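Local coordinates for protein Sso-CP2 metallo-carboxypetidase (Sulfolobus solfataricus, PDB 4MMO) that probably acts as a zinc-dependent carboxypeptidase of the M20 family, hydrolysing peptide substrates, at residues A[132-137]-A[380-385]. Numbering follows the deposited sequence.
With SO4 (sulfate ion), chain D.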
loop_
_atom_site.group_PDB
_atom_site.type_symbol
_atom_site.label_atom_id
_atom_site.label_comp_id
_atom_site.label_asym_id
_atom_site.label_seq_id
_atom_site.Cartn_x
_atom_site.Cartn_y
_atom_site.Cartn_z
ATOM N N LEU A 132 -15.191 -27.800 22.579
ATOM C CA LEU A 132 -14.735 -26.426 22.750
ATOM C C LEU A 132 -14.807 -25.681 21.429
ATOM O O LEU A 132 -13.951 -25.852 20.561
ATOM C CB LEU A 132 -13.305 -26.393 23.299
ATOM C CG LEU A 132 -12.828 -25.032 23.814
ATOM C CD1 LEU A 132 -13.635 -24.618 25.019
ATOM C CD2 LEU A 132 -11.350 -25.063 24.168
ATOM N N TYR A 133 -15.845 -24.861 21.289
ATOM C CA TYR A 133 -16.065 -24.078 20.081
ATOM C C TYR A 133 -15.791 -22.596 20.337
ATOM O O TYR A 133 -16.496 -21.965 21.128
ATOM C CB TYR A 133 -17.507 -24.247 19.610
ATOM C CG TYR A 133 -17.931 -25.679 19.377
ATOM C CD1 TYR A 133 -17.030 -26.626 18.903
ATOM C CD2 TYR A 133 -19.236 -26.081 19.621
ATOM C CE1 TYR A 133 -17.421 -27.932 18.679
ATOM C CE2 TYR A 133 -19.637 -27.379 19.403
ATOM C CZ TYR A 133 -18.724 -28.305 18.931
ATOM O OH TYR A 133 -19.119 -29.604 18.715
ATOM N N GLU A 134 -14.775 -22.046 19.670
ATOM C CA GLU A 134 -14.445 -20.626 19.809
ATOM C C GLU A 134 -14.991 -19.810 18.638
ATOM O O GLU A 134 -15.426 -20.367 17.627
ATOM C CB GLU A 134 -12.931 -20.415 19.933
ATOM C CG GLU A 134 -12.134 -20.594 18.633
ATOM C CD GLU A 134 -10.872 -19.744 18.595
ATOM O OE1 GLU A 134 -10.906 -18.594 19.085
ATOM O OE2 GLU A 134 -9.843 -20.224 18.075
ATOM N N GLY A 135 -14.941 -18.487 18.780
ATOM C CA GLY A 135 -15.474 -17.581 17.777
ATOM C C GLY A 135 -14.457 -16.585 17.249
ATOM O O GLY A 135 -14.841 -15.580 16.653
ATOM N N GLU A 136 -13.168 -16.862 17.450
ATOM C CA GLU A 136 -12.102 -15.937 17.054
ATOM C C GLU A 136 -10.992 -16.594 16.234
ATOM O O GLU A 136 -9.916 -16.015 16.069
ATOM C CB GLU A 136 -11.470 -15.303 18.296
ATOM C CG GLU A 136 -12.427 -14.490 19.144
ATOM C CD GLU A 136 -11.766 -13.927 20.389
ATOM O OE1 GLU A 136 -10.789 -14.535 20.877
ATOM O OE2 GLU A 136 -12.225 -12.877 20.884
ATOM N N GLU A 137 -11.236 -17.797 15.728
ATOM C CA GLU A 137 -10.201 -18.522 14.996
ATOM C C GLU A 137 -9.736 -17.742 13.769
ATOM O O GLU A 137 -8.549 -17.740 13.440
ATOM C CB GLU A 137 -10.700 -19.904 14.577
ATOM C CG GLU A 137 -9.581 -20.862 14.162
ATOM C CD GLU A 137 -9.118 -20.674 12.730
ATOM O OE1 GLU A 137 -9.916 -20.209 11.888
ATOM O OE2 GLU A 137 -7.945 -21.000 12.445
ATOM N N THR A 380 -1.748 -21.899 9.895
ATOM C CA THR A 380 -1.685 -21.785 11.348
ATOM C C THR A 380 -3.039 -22.059 11.986
ATOM O O THR A 380 -4.084 -21.837 11.380
ATOM C CB THR A 380 -1.199 -20.379 11.763
ATOM O OG1 THR A 380 0.130 -20.172 11.271
ATOM C CG2 THR A 380 -1.201 -20.208 13.287
ATOM N N GLN A 381 -2.997 -22.539 13.224
ATOM C CA GLN A 381 -4.182 -22.905 13.979
ATOM C C GLN A 381 -3.729 -22.942 15.442
ATOM O O GLN A 381 -2.544 -23.143 15.704
ATOM C CB GLN A 381 -4.683 -24.274 13.496
ATOM C CG GLN A 381 -6.073 -24.669 13.957
ATOM C CD GLN A 381 -6.575 -25.993 13.377
ATOM O OE1 GLN A 381 -7.647 -26.463 13.759
ATOM N NE2 GLN A 381 -5.814 -26.594 12.457
ATOM N N PRO A 382 -4.646 -22.722 16.403
ATOM C CA PRO A 382 -4.173 -22.655 17.796
ATOM C C PRO A 382 -3.883 -24.020 18.445
ATOM O O PRO A 382 -4.090 -24.204 19.646
ATOM C CB PRO A 382 -5.315 -21.921 18.512
ATOM C CG PRO A 382 -6.521 -22.229 17.704
ATOM C CD PRO A 382 -6.051 -22.287 16.281
ATOM N N MET A 383 -3.379 -24.960 17.650
ATOM C CA MET A 383 -2.985 -26.274 18.144
ATOM C C MET A 383 -1.959 -26.142 19.264
ATOM O O MET A 383 -1.963 -26.922 20.218
ATOM C CB MET A 383 -2.394 -27.088 16.995
ATOM C CG MET A 383 -2.205 -28.564 17.274
ATOM S SD MET A 383 -1.899 -29.455 15.733
ATOM C CE MET A 383 -1.519 -31.093 16.340
ATOM N N GLY A 384 -1.094 -25.139 19.145
ATOM C CA GLY A 384 -0.048 -24.893 20.125
ATOM C C GLY A 384 -0.554 -24.738 21.544
ATOM O O GLY A 384 0.095 -25.185 22.486
ATOM N N LEU A 385 -1.712 -24.109 21.705
ATOM C CA LEU A 385 -2.278 -23.908 23.032
ATOM C C LEU A 385 -2.636 -25.240 23.674
ATOM O O LEU A 385 -2.383 -25.458 24.857
ATOM C CB LEU A 385 -3.525 -23.024 22.957
ATOM C CG LEU A 385 -3.318 -21.637 22.354
ATOM C CD1 LEU A 385 -4.621 -20.856 22.408
ATOM C CD2 LEU A 385 -2.196 -20.883 23.069
HETATM S S SO4 D . -4.189 -19.618 8.502
HETATM O O1 SO4 D . -4.335 -18.260 7.991
HETATM O O2 SO4 D . -5.169 -19.862 9.573
HETATM O O3 SO4 D . -4.314 -20.492 7.328
HETATM O O4 SO4 D . -2.859 -19.809 9.069
#
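The carboxylate of Glu134 meets the Pro382 ring through one oxygen, its OE2 lying 3.9 Å from Pro382 CG, while the two side chains run obliquely to each other. Tyr69 and Ser141 also touch this ring, and both hydrogen-bond through their hydroxyls to Glu134 OE2, so that oxygen is satisfied where it meets the proline. The other oxygen, OE1, accepts a weak hydrogen bond from the backbone N of Glu136, at 3.3 Å and 135°. In Glu137, CG stands anti to the backbone N (chi1 -164°), and the bend at chi2 (-82°) swings the carboxylate toward the opposite loop. Contact there is loose: Glu137 OE2 comes to 4.1 Å from Thr380 O. With no hydrogen bond between the segments and only 110 Å² buried, they touch lightly rather than interlock. A sulfate, probably from the crystallisation liquor, lies doubtfully close to Thr380 N and is held by Arg311 and His197 of the second subunit. Gln381 OE1 accepts a hydrogen bond from Glu163 N; Glu163, His71 and Asp104 hold the zinc here. Just past strand 128-134, Glu137, about 3 Å from that zinc (nearest atoms) but not a modelled ligand, begins the Glu137-Glu138 pair of the M20 metal site.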